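Local coordinates for protein tyrosine recombinase XerH (Helicobacter pylori, PDB 5JK0) that cuts and rejoins recombining DNA molecules as a site-specific tyrosine recombinase and takes part in chromosome segregation, at residues H4-L9 against N100-I105; D11-L16 against E85-A90; E260-R265 against D273-N278. All blocks are in the same frame, centred on the assembly; numbering follows the deposited sequence.

Overall arrangement
Contacts 1 and 2 are neighbours in the helical SAM-like, core-binding part of the chain, their centres 10 Å apart. Contact 2, between helices 12-30 and 74-93, is nested within the loop that contact 1 closes. The two touch directly: Asn-15 OD1 lies 2.7 Å from Leu-9 N, probably a hydrogen bond, so the N-terminal lead-in is tied to the start of the first helix. Contact 3 comes later in the chain, in the tyrosine-recombinase part, 56 Å and 51 Å from the centres of contacts 1 and 2 and on the opposite side of the chain's centre. The three contacts thus sample both DNA-binding halves of the recombinase.

Contact 1 (H4-L9 against N100-I105)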
loop_
_atom_site.group_PDB
_atom_site.type_symbol
_atom_site.label_atom_id
_atom_site.label_comp_id
_atom_site.label_asym_id
_atom_site.label_seq_id
_atom_site.Cartn_x
_atom_site.Cartn_y
_atom_site.Cartn_z
ATOM N N HIS D 4 -28.886 -13.649 -24.009
ATOM C CA HIS D 4 -28.796 -13.569 -25.461
ATOM C C HIS D 4 -27.463 -14.135 -25.934
ATOM O O HIS D 4 -26.511 -14.192 -25.164
ATOM C CB HIS D 4 -28.948 -12.120 -25.933
ATOM C CG HIS D 4 -30.145 -11.421 -25.369
ATOM N ND1 HIS D 4 -31.383 -11.455 -25.976
ATOM C CD2 HIS D 4 -30.293 -10.666 -24.255
ATOM C CE1 HIS D 4 -32.241 -10.753 -25.259
ATOM N NE2 HIS D 4 -31.606 -10.263 -24.210
ATOM N N PRO D 5 -27.392 -14.568 -27.202
ATOM C CA PRO D 5 -26.092 -14.955 -27.759
ATOM C C PRO D 5 -25.135 -13.766 -27.778
ATOM O O PRO D 5 -25.590 -12.623 -27.828
ATOM C CB PRO D 5 -26.437 -15.413 -29.179
ATOM C CG PRO D 5 -27.874 -15.805 -29.111
ATOM C CD PRO D 5 -28.500 -14.865 -28.126
ATOM N N LEU D 6 -23.834 -14.031 -27.727
ATOM C CA LEU D 6 -22.840 -12.963 -27.715
ATOM C C LEU D 6 -22.908 -12.126 -28.987
ATOM O O LEU D 6 -22.958 -10.896 -28.934
ATOM C CB LEU D 6 -21.433 -13.536 -27.548
ATOM C CG LEU D 6 -20.311 -12.494 -27.483
ATOM C CD1 LEU D 6 -20.411 -11.681 -26.201
ATOM C CD2 LEU D 6 -18.944 -13.150 -27.602
ATOM N N GLU D 7 -22.914 -12.803 -30.131
ATOM C CA GLU D 7 -22.905 -12.130 -31.422
ATOM C C GLU D 7 -24.128 -12.507 -32.250
ATOM O O GLU D 7 -24.206 -13.609 -32.789
ATOM C CB GLU D 7 -21.623 -12.468 -32.183
ATOM C CG GLU D 7 -20.352 -12.116 -31.424
ATOM C CD GLU D 7 -19.097 -12.603 -32.123
ATOM O OE1 GLU D 7 -18.356 -11.759 -32.672
ATOM O OE2 GLU D 7 -18.851 -13.829 -32.119
ATOM N N GLU D 8 -25.081 -11.584 -32.344
ATOM C CA GLU D 8 -26.315 -11.826 -33.084
ATOM C C GLU D 8 -26.333 -11.094 -34.421
ATOM O O GLU D 8 -27.134 -11.412 -35.301
ATOM C CB GLU D 8 -27.528 -11.407 -32.249
ATOM C CG GLU D 8 -27.787 -12.287 -31.038
ATOM C CD GLU D 8 -28.987 -11.828 -30.231
ATOM O OE1 GLU D 8 -29.970 -12.593 -30.136
ATOM O OE2 GLU D 8 -28.946 -10.703 -29.689
ATOM N N LEU D 9 -25.449 -10.113 -34.570
ATOM C CA LEU D 9 -25.397 -9.307 -35.784
ATOM C C LEU D 9 -24.098 -9.533 -36.552
ATOM O O LEU D 9 -23.152 -10.123 -36.031
ATOM C CB LEU D 9 -25.550 -7.823 -35.444
ATOM C CG LEU D 9 -26.769 -7.439 -34.603
ATOM C CD1 LEU D 9 -26.737 -5.958 -34.256
ATOM C CD2 LEU D 9 -28.057 -7.797 -35.329
ATOM N N ASN D 100 -12.931 -7.990 -36.456
ATOM C CA ASN D 100 -14.287 -8.187 -36.956
ATOM C C ASN D 100 -15.214 -8.895 -35.969
ATOM O O ASN D 100 -16.314 -9.306 -36.334
ATOM C CB ASN D 100 -14.247 -8.973 -38.270
ATOM C CG ASN D 100 -13.545 -8.216 -39.380
ATOM O OD1 ASN D 100 -13.621 -6.990 -39.458
ATOM N ND2 ASN D 100 -12.854 -8.946 -40.249
ATOM N N SER D 101 -14.776 -9.027 -34.721
ATOM C CA SER D 101 -15.564 -9.740 -33.720
ATOM C C SER D 101 -15.470 -9.102 -32.336
ATOM O O SER D 101 -14.479 -8.449 -32.008
ATOM C CB SER D 101 -15.121 -11.203 -33.646
ATOM O OG SER D 101 -15.782 -11.884 -32.595
ATOM N N LEU D 102 -16.509 -9.301 -31.528
ATOM C CA LEU D 102 -16.509 -8.833 -30.144
ATOM C C LEU D 102 -15.457 -9.570 -29.326
ATOM O O LEU D 102 -14.970 -9.059 -28.318
ATOM C CB LEU D 102 -17.888 -9.019 -29.504
ATOM C CG LEU D 102 -19.001 -8.053 -29.914
ATOM C CD1 LEU D 102 -20.285 -8.378 -29.166
ATOM C CD2 LEU D 102 -18.582 -6.612 -29.661
ATOM N N LYS D 103 -15.112 -10.776 -29.768
ATOM C CA LYS D 103 -14.123 -11.596 -29.077
ATOM C C LYS D 103 -12.715 -11.014 -29.197
ATOM O O LYS D 103 -11.804 -11.424 -28.477
ATOM C CB LYS D 103 -14.149 -13.028 -29.616
ATOM C CG LYS D 103 -15.454 -13.764 -29.354
ATOM C CD LYS D 103 -15.419 -15.177 -29.917
ATOM C CE LYS D 103 -16.719 -15.917 -29.641
ATOM N NZ LYS D 103 -16.720 -17.286 -30.227
ATOM N N ASN D 104 -12.543 -10.058 -30.106
ATOM C CA ASN D 104 -11.258 -9.385 -30.273
ATOM C C ASN D 104 -10.990 -8.391 -29.147
ATOM O O ASN D 104 -9.856 -7.950 -28.952
ATOM C CB ASN D 104 -11.195 -8.673 -31.625
ATOM C CG ASN D 104 -11.210 -9.637 -32.794
ATOM O OD1 ASN D 104 -11.991 -9.483 -33.732
ATOM N ND2 ASN D 104 -10.344 -10.641 -32.742
ATOM N N ILE D 105 -12.039 -8.042 -28.411
ATOM C CA ILE D 105 -11.907 -7.137 -27.277
ATOM C C ILE D 105 -11.255 -7.843 -26.093
ATOM O O ILE D 105 -11.803 -8.806 -25.559
ATOM C CB ILE D 105 -13.273 -6.574 -26.838
ATOM C CG1 ILE D 105 -13.932 -5.808 -27.987
ATOM C CG2 ILE D 105 -13.112 -5.679 -25.617
ATOM C CD1 ILE D 105 -15.266 -5.187 -27.621
#
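Glu-7 and Leu-102 make the nearest backbone approach, CA to CA 7.3 Å, where the irregular lead-in 4-9 passes the single 3-10 turn 102-104. That turn is introduced by an ST turn, in which Ser-101 OG accepts from Lys-103 N at 3.1 Å, and it lies in the loop between helices 74-93 and 107-117 of the SAM-like, core-binding fold.

The polar part of the contact is concentrated on one oxygen of Glu-7. Ser-101 OG donates to Glu-7 OE1 at 2.6 Å, arriving on the syn side but 32° out of the carboxylate plane. Leu-102 N donates to the same OE1 at 3.3 Å from higher above that plane, 42° out of it and over the same face. A hydroxyl and a backbone amide therefore grip OE1 together, while Ser-101 OG acts as donor to the carboxylate and acceptor within its own turn. The reach comes from the torsions of Glu-7: with CG anti to the carbonyl carbon (chi1 -57°) and the chain extended beyond, the carboxylate is carried across to the start of the turn.

The Lys-103 chain runs across Glu-7 at about a right angle. Its NZ stays 4.5 Å from Glu-7 OE2, beyond a salt bridge, although the opposite charges would probably still attract.

Beside this polar cluster lie the leucines. Leu-6 CD2 rests against the Lys-103 methylenes, with CG at 4.0 Å, and Leu-6 CD1 and Leu-102 CD1 approach loosely at 4.4 Å. Outside the contact, Tyr-152 packs on both Leu-6 and Lys-103, and Trp-19 NE1 from helix 12-30 donates to Leu-6 O. That same carbonyl oxygen, Leu-6 O, has the methyl carbon Leu-102 CD1 beside it at 3.7 Å.

Contact 2 (D11-L16 against E85-A90); sequences DPTENL and EYFSKA
Phe-87 reaches from helix 74-93 toward the first turn of helix 12-30, where Pro-12, Thr-13 and Leu-16 receive its ring. The segment axes run antiparallel at 170° and approach to 9.8 Å, the geometry of neighbouring helices in an all-helical bundle such as this SAM-like domain.

Apolar packing carries most of the contact. With CG anti to the backbone N (chi1 -179°), Phe-87 projects its ring across the gap. Leu-16 CD2 meets it obliquely, 3.9 Å from Phe-87 CD2, and also touches Phe-87 CB, so this one methyl touches both the root of the side chain and the ring atom CD2. Pro-12 comes to the edge of the ring, its backbone C near the ring plane and its CB 4.3 Å from Phe-87 CE2. Thr-13 fills the interval between Phe-87 and Ser-88: its methyl CG2 packs on Ser-88 CB at 3.7 Å.

The polar interactions are indirect or local, and no direct hydrogen bond joins the segments. Thr-13 OG1, held beside the backbone N (chi1 -62°), turns toward a water at 3.1 Å. That water donates to Ser-88 O at 2.6 Å, making a bridge between the helices. Thr-13 OG1 has a further, weak hydrogen bond from Arg-91 NE. At the helix start Asp-11 is the N-cap residue, its OD1 accepting weakly from Thr-13 N at 3.0 Å.

Further out, Met-109 of helix 107-117 and Ile-105 of the preceding loop pack on Phe-87, while Leu-16 also touches Phe-83 and Leu-102. Helix 74-93 thus packs against both helix 12-30 and helix 107-117, with Phe-87 touching both, and from it Lys-89 forms a cation-pi contact with Phe-43 of a second subunit.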
loop_
_atom_site.group_PDB
_atom_site.type_symbol
_atom_site.label_atom_id
_atom_site.label_comp_id
_atom_site.label_asym_id
_atom_site.label_seq_id
_atom_site.Cartn_x
_atom_site.Cartn_y
_atom_site.Cartn_z
ATOM N N ASP D 11 -22.428 -6.927 -37.786
ATOM C CA ASP D 11 -21.620 -5.773 -37.414
ATOM C C ASP D 11 -21.281 -5.822 -35.926
ATOM O O ASP D 11 -22.165 -5.680 -35.081
ATOM C CB ASP D 11 -22.357 -4.473 -37.753
ATOM C CG ASP D 11 -21.437 -3.263 -37.777
ATOM O OD1 ASP D 11 -20.415 -3.260 -37.060
ATOM O OD2 ASP D 11 -21.743 -2.307 -38.520
ATOM N N PRO D 12 -19.994 -6.022 -35.604
ATOM C CA PRO D 12 -19.529 -6.086 -34.214
ATOM C C PRO D 12 -19.761 -4.776 -33.468
ATOM O O PRO D 12 -20.066 -4.794 -32.276
ATOM C CB PRO D 12 -18.031 -6.379 -34.355
ATOM C CG PRO D 12 -17.677 -5.894 -35.721
ATOM C CD PRO D 12 -18.886 -6.166 -36.563
ATOM N N THR D 13 -19.620 -3.656 -34.171
ATOM C CA THR D 13 -19.857 -2.343 -33.582
ATOM C C THR D 13 -21.318 -2.200 -33.160
ATOM O O THR D 13 -21.616 -1.665 -32.091
ATOM C CB THR D 13 -19.489 -1.210 -34.563
ATOM O OG1 THR D 13 -18.093 -1.282 -34.877
ATOM C CG2 THR D 13 -19.791 0.149 -33.952
ATOM N N GLU D 14 -22.222 -2.692 -33.999
ATOM C CA GLU D 14 -23.647 -2.655 -33.694
ATOM C C GLU D 14 -23.982 -3.626 -32.566
ATOM O O GLU D 14 -24.879 -3.373 -31.760
ATOM C CB GLU D 14 -24.474 -2.980 -34.940
ATOM N N ASN D 15 -23.255 -4.738 -32.515
ATOM C CA ASN D 15 -23.446 -5.735 -31.468
ATOM C C ASN D 15 -22.992 -5.208 -30.109
ATOM O O ASN D 15 -23.566 -5.552 -29.075
ATOM C CB ASN D 15 -22.694 -7.022 -31.812
ATOM C CG ASN D 15 -23.597 -8.238 -31.823
ATOM O OD1 ASN D 15 -23.690 -8.947 -32.824
ATOM N ND2 ASN D 15 -24.270 -8.486 -30.705
ATOM N N LEU D 16 -21.957 -4.374 -30.120
ATOM C CA LEU D 16 -21.468 -3.745 -28.899
ATOM C C LEU D 16 -22.513 -2.786 -28.341
ATOM O O LEU D 16 -22.743 -2.743 -27.133
ATOM C CB LEU D 16 -20.153 -3.006 -29.158
ATOM C CG LEU D 16 -19.546 -2.264 -27.964
ATOM C CD1 LEU D 16 -19.236 -3.226 -26.826
ATOM C CD2 LEU D 16 -18.296 -1.501 -28.380
ATOM N N GLU D 85 -17.431 4.614 -29.350
ATOM C CA GLU D 85 -16.845 5.533 -30.321
ATOM C C GLU D 85 -15.417 5.117 -30.662
ATOM O O GLU D 85 -15.011 5.144 -31.823
ATOM C CB GLU D 85 -16.864 6.964 -29.781
ATOM C CG GLU D 85 -16.125 7.971 -30.644
ATOM C CD GLU D 85 -16.037 9.338 -29.993
ATOM O OE1 GLU D 85 -16.940 10.167 -30.228
ATOM O OE2 GLU D 85 -15.068 9.580 -29.243
ATOM N N TYR D 86 -14.667 4.731 -29.635
ATOM C CA TYR D 86 -13.307 4.237 -29.807
ATOM C C TYR D 86 -13.278 2.969 -30.650
ATOM O O TYR D 86 -12.558 2.892 -31.644
ATOM C CB TYR D 86 -12.660 3.977 -28.441
ATOM C CG TYR D 86 -11.408 3.126 -28.494
ATOM C CD1 TYR D 86 -10.179 3.682 -28.834
ATOM C CD2 TYR D 86 -11.454 1.769 -28.196
ATOM C CE1 TYR D 86 -9.032 2.907 -28.882
ATOM C CE2 TYR D 86 -10.314 0.988 -28.244
ATOM C CZ TYR D 86 -9.108 1.561 -28.586
ATOM O OH TYR D 86 -7.974 0.782 -28.633
ATOM N N PHE D 87 -14.071 1.980 -30.250
ATOM C CA PHE D 87 -14.057 0.669 -30.889
ATOM C C PHE D 87 -14.478 0.724 -32.357
ATOM O O PHE D 87 -13.971 -0.037 -33.179
ATOM C CB PHE D 87 -14.965 -0.301 -30.125
ATOM C CG PHE D 87 -14.988 -1.690 -30.700
ATOM C CD1 PHE D 87 -13.953 -2.577 -30.444
ATOM C CD2 PHE D 87 -16.042 -2.111 -31.494
ATOM C CE1 PHE D 87 -13.968 -3.854 -30.973
ATOM C CE2 PHE D 87 -16.064 -3.387 -32.025
ATOM C CZ PHE D 87 -15.027 -4.260 -31.762
ATOM N N SER D 88 -15.400 1.623 -32.683
ATOM C CA SER D 88 -15.921 1.719 -34.044
ATOM C C SER D 88 -14.850 2.150 -35.043
ATOM O O SER D 88 -14.892 1.764 -36.211
ATOM C CB SER D 88 -17.103 2.689 -34.096
ATOM O OG SER D 88 -16.709 3.996 -33.718
ATOM N N LYS D 89 -13.889 2.944 -34.582
ATOM C CA LYS D 89 -12.833 3.434 -35.460
ATOM C C LYS D 89 -11.515 2.691 -35.252
ATOM O O LYS D 89 -10.683 2.630 -36.157
ATOM C CB LYS D 89 -12.623 4.937 -35.255
ATOM C CG LYS D 89 -12.244 5.332 -33.835
ATOM C CD LYS D 89 -12.063 6.836 -33.714
ATOM C CE LYS D 89 -11.674 7.238 -32.301
ATOM N NZ LYS D 89 -11.467 8.708 -32.181
ATOM N N ALA D 90 -11.331 2.117 -34.066
ATOM C CA ALA D 90 -10.080 1.441 -33.739
ATOM C C ALA D 90 -10.046 0.002 -34.246
ATOM O O ALA D 90 -8.975 -0.531 -34.534
ATOM C CB ALA D 90 -9.840 1.467 -32.237
HETATM O O HOH W 1 -16.823 0.344 -37.251
#

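Contact 3 (E260-R265 against D273-N278); sequences EWLIER and DLLFCN. With nucleotides of chain H.
Arg-265 NH2 donates to Leu-274 O at 2.8 Å, and Arg-265 NE adds a weak hydrogen bond to the same oxygen at 3.0 Å. The guanidinium thus meets this carbonyl along one edge, although NH2 stands 41° above the carbonyl plane. Its side chain, extended from CG to NE, spans the gap to the irregular segment 273-278. At the next carbonyl along, Leu-275 O accepts from Trp-261 NE1 at 3.1 Å, with the oxygen only 10° out of the indole plane.

Packing surrounds these bonds. Leu-275 CD1 lies against Leu-262 CD2 at 3.8 Å and beside Trp-261 NE1 at 3.9 Å, while Leu-275 CG sits over the centre of one Phe-276 face. The Phe-276 ring and the five-membered ring of Trp-261 are nearly parallel (13°) but slid apart, with centroids 5.7 Å apart, so overlap is slight. Tyr-268 meets Trp-261 edge-to-face, and Leu-203 of helix 198-211 also packs on the indole.

At the far end Asn-278 approaches the DNA: its CB is 3.2 Å from OP1 of DG4 of chain H, and its ND2 is hydrogen-bonded to a DNA phosphate other than that of DG4. Side-chain donors of segment 260-265 thus meet the consecutive carbonyls of Leu-274 and Leu-275, which is consistent with their holding the path of this irregular segment in the catalytic domain close to where it meets the DNA backbone.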
loop_
_atom_site.group_PDB
_atom_site.type_symbol
_atom_site.label_atom_id
_atom_site.label_comp_id
_atom_site.label_asym_id
_atom_site.label_seq_id
_atom_site.Cartn_x
_atom_site.Cartn_y
_atom_site.Cartn_z
ATOM N N GLU D 260 -40.086 34.868 8.506
ATOM C CA GLU D 260 -40.140 35.805 7.389
ATOM C C GLU D 260 -40.288 35.085 6.052
ATOM O O GLU D 260 -41.029 35.532 5.174
ATOM C CB GLU D 260 -38.886 36.682 7.374
ATOM C CG GLU D 260 -38.864 37.717 6.262
ATOM C CD GLU D 260 -37.596 38.547 6.264
ATOM O OE1 GLU D 260 -36.710 38.280 7.102
ATOM O OE2 GLU D 260 -37.485 39.468 5.426
ATOM N N TRP D 261 -39.584 33.967 5.901
ATOM C CA TRP D 261 -39.604 33.215 4.649
ATOM C C TRP D 261 -40.942 32.519 4.415
ATOM O O TRP D 261 -41.454 32.512 3.295
ATOM C CB TRP D 261 -38.466 32.191 4.622
ATOM C CG TRP D 261 -38.653 31.102 3.604
ATOM C CD1 TRP D 261 -38.656 29.758 3.839
ATOM C CD2 TRP D 261 -38.875 31.264 2.196
ATOM N NE1 TRP D 261 -38.858 29.073 2.665
ATOM C CE2 TRP D 261 -39.000 29.974 1.644
ATOM C CE3 TRP D 261 -38.980 32.375 1.351
ATOM C CZ2 TRP D 261 -39.222 29.764 0.284
ATOM C CZ3 TRP D 261 -39.204 32.163 0.003
ATOM C CH2 TRP D 261 -39.320 30.867 -0.518
ATOM N N LEU D 262 -41.508 31.939 5.469
ATOM C CA LEU D 262 -42.791 31.248 5.362
ATOM C C LEU D 262 -43.908 32.197 4.939
ATOM O O LEU D 262 -44.876 31.782 4.303
ATOM C CB LEU D 262 -43.150 30.573 6.686
ATOM C CG LEU D 262 -42.354 29.312 7.029
ATOM C CD1 LEU D 262 -42.760 28.774 8.392
ATOM C CD2 LEU D 262 -42.536 28.253 5.952
ATOM N N ILE D 263 -43.768 33.470 5.294
ATOM C CA ILE D 263 -44.729 34.486 4.883
ATOM C C ILE D 263 -44.634 34.740 3.383
ATOM O O ILE D 263 -45.641 34.737 2.675
ATOM C CB ILE D 263 -44.513 35.811 5.638
ATOM C CG1 ILE D 263 -44.815 35.632 7.127
ATOM C CG2 ILE D 263 -45.390 36.907 5.055
ATOM C CD1 ILE D 263 -44.532 36.865 7.957
ATOM N N GLU D 264 -43.412 34.951 2.906
ATOM C CA GLU D 264 -43.175 35.230 1.494
ATOM C C GLU D 264 -43.358 33.982 0.635
ATOM O O GLU D 264 -43.536 34.073 -0.579
ATOM C CB GLU D 264 -41.772 35.802 1.295
ATOM C CG GLU D 264 -41.512 37.086 2.064
ATOM C CD GLU D 264 -40.100 37.602 1.875
ATOM O OE1 GLU D 264 -39.309 36.927 1.182
ATOM O OE2 GLU D 264 -39.781 38.680 2.419
ATOM N N ARG D 265 -43.317 32.818 1.276
ATOM C CA ARG D 265 -43.468 31.545 0.579
ATOM C C ARG D 265 -44.892 31.368 0.053
ATOM O O ARG D 265 -45.125 30.632 -0.906
ATOM C CB ARG D 265 -43.095 30.386 1.509
ATOM C CG ARG D 265 -43.144 29.009 0.867
ATOM C CD ARG D 265 -42.822 27.924 1.880
ATOM N NE ARG D 265 -43.100 26.589 1.357
ATOM C CZ ARG D 265 -44.282 25.988 1.443
ATOM N NH1 ARG D 265 -45.300 26.602 2.030
ATOM N NH2 ARG D 265 -44.449 24.771 0.941
ATOM N N ASP D 273 -45.648 20.662 0.731
ATOM C CA ASP D 273 -45.120 21.244 1.962
ATOM C C ASP D 273 -43.600 21.359 1.924
ATOM O O ASP D 273 -42.945 21.411 2.964
ATOM C CB ASP D 273 -45.553 20.414 3.173
ATOM C CG ASP D 273 -45.095 18.972 3.084
ATOM O OD1 ASP D 273 -44.917 18.473 1.953
ATOM O OD2 ASP D 273 -44.915 18.338 4.144
ATOM N N LEU D 274 -43.044 21.394 0.717
ATOM C CA LEU D 274 -41.611 21.586 0.534
ATOM C C LEU D 274 -41.212 22.978 1.017
ATOM O O LEU D 274 -41.825 23.971 0.628
ATOM C CB LEU D 274 -41.229 21.392 -0.934
ATOM C CG LEU D 274 -39.744 21.274 -1.270
ATOM C CD1 LEU D 274 -39.133 20.054 -0.593
ATOM C CD2 LEU D 274 -39.553 21.204 -2.776
ATOM N N LEU D 275 -40.194 23.046 1.869
ATOM C CA LEU D 275 -39.802 24.311 2.484
ATOM C C LEU D 275 -39.190 25.278 1.475
ATOM O O LEU D 275 -39.674 26.397 1.304
ATOM C CB LEU D 275 -38.819 24.068 3.633
ATOM C CG LEU D 275 -38.416 25.311 4.428
ATOM C CD1 LEU D 275 -39.646 26.016 4.975
ATOM C CD2 LEU D 275 -37.465 24.944 5.555
ATOM N N PHE D 276 -38.123 24.846 0.810
ATOM C CA PHE D 276 -37.463 25.677 -0.188
ATOM C C PHE D 276 -37.931 25.310 -1.593
ATOM O O PHE D 276 -38.044 24.132 -1.930
ATOM C CB PHE D 276 -35.943 25.539 -0.082
ATOM C CG PHE D 276 -35.399 25.865 1.280
ATOM C CD1 PHE D 276 -35.257 27.182 1.687
ATOM C CD2 PHE D 276 -35.025 24.856 2.151
ATOM C CE1 PHE D 276 -34.757 27.484 2.941
ATOM C CE2 PHE D 276 -34.525 25.152 3.405
ATOM C CZ PHE D 276 -34.390 26.468 3.800
ATOM N N CYS D 277 -38.203 26.322 -2.409
ATOM C CA CYS D 277 -38.684 26.092 -3.765
ATOM C C CYS D 277 -38.262 27.206 -4.716
ATOM O O CYS D 277 -37.972 28.323 -4.291
ATOM C CB CYS D 277 -40.208 25.957 -3.772
ATOM S SG CYS D 277 -41.092 27.445 -3.243
ATOM N N ASN D 278 -38.230 26.890 -6.007
ATOM C CA ASN D 278 -37.946 27.889 -7.028
ATOM C C ASN D 278 -39.185 28.722 -7.334
ATOM O O ASN D 278 -40.195 28.621 -6.638
ATOM C CB ASN D 278 -37.414 27.224 -8.304
ATOM C CG ASN D 278 -38.299 26.087 -8.791
ATOM O OD1 ASN D 278 -39.514 26.092 -8.589
ATOM N ND2 ASN D 278 -37.686 25.101 -9.437
ATOM P P DG H 4 -35.103 30.993 -8.740
ATOM O OP1 DG H 4 -36.161 30.053 -9.169
ATOM O OP2 DG H 4 -35.201 31.652 -7.418
ATOM O "O5'" DG H 4 -33.680 30.259 -8.819
ATOM C "C5'" DG H 4 -33.582 28.906 -9.266
ATOM C "C4'" DG H 4 -33.684 28.817 -10.780
ATOM O "O4'" DG H 4 -32.846 29.824 -11.385
ATOM C "C3'" DG H 4 -33.194 27.512 -11.377
ATOM O "O3'" DG H 4 -34.229 26.538 -11.342
ATOM C "C2'" DG H 4 -32.855 27.914 -12.811
ATOM C "C1'" DG H 4 -32.438 29.386 -12.670
ATOM N N9 DG H 4 -31.000 29.613 -12.810
ATOM C C8 DG H 4 -30.173 30.251 -11.915
ATOM N N7 DG H 4 -28.931 30.314 -12.308
ATOM C C5 DG H 4 -28.931 29.679 -13.544
ATOM C C6 DG H 4 -27.866 29.441 -14.446
ATOM O O6 DG H 4 -26.674 29.755 -14.326
ATOM N N1 DG H 4 -28.296 28.765 -15.585
ATOM C C2 DG H 4 -29.591 28.368 -15.822
ATOM N N2 DG H 4 -29.813 27.725 -16.978
ATOM N N3 DG H 4 -30.599 28.586 -14.985
ATOM C C4 DG H 4 -30.197 29.243 -13.869
#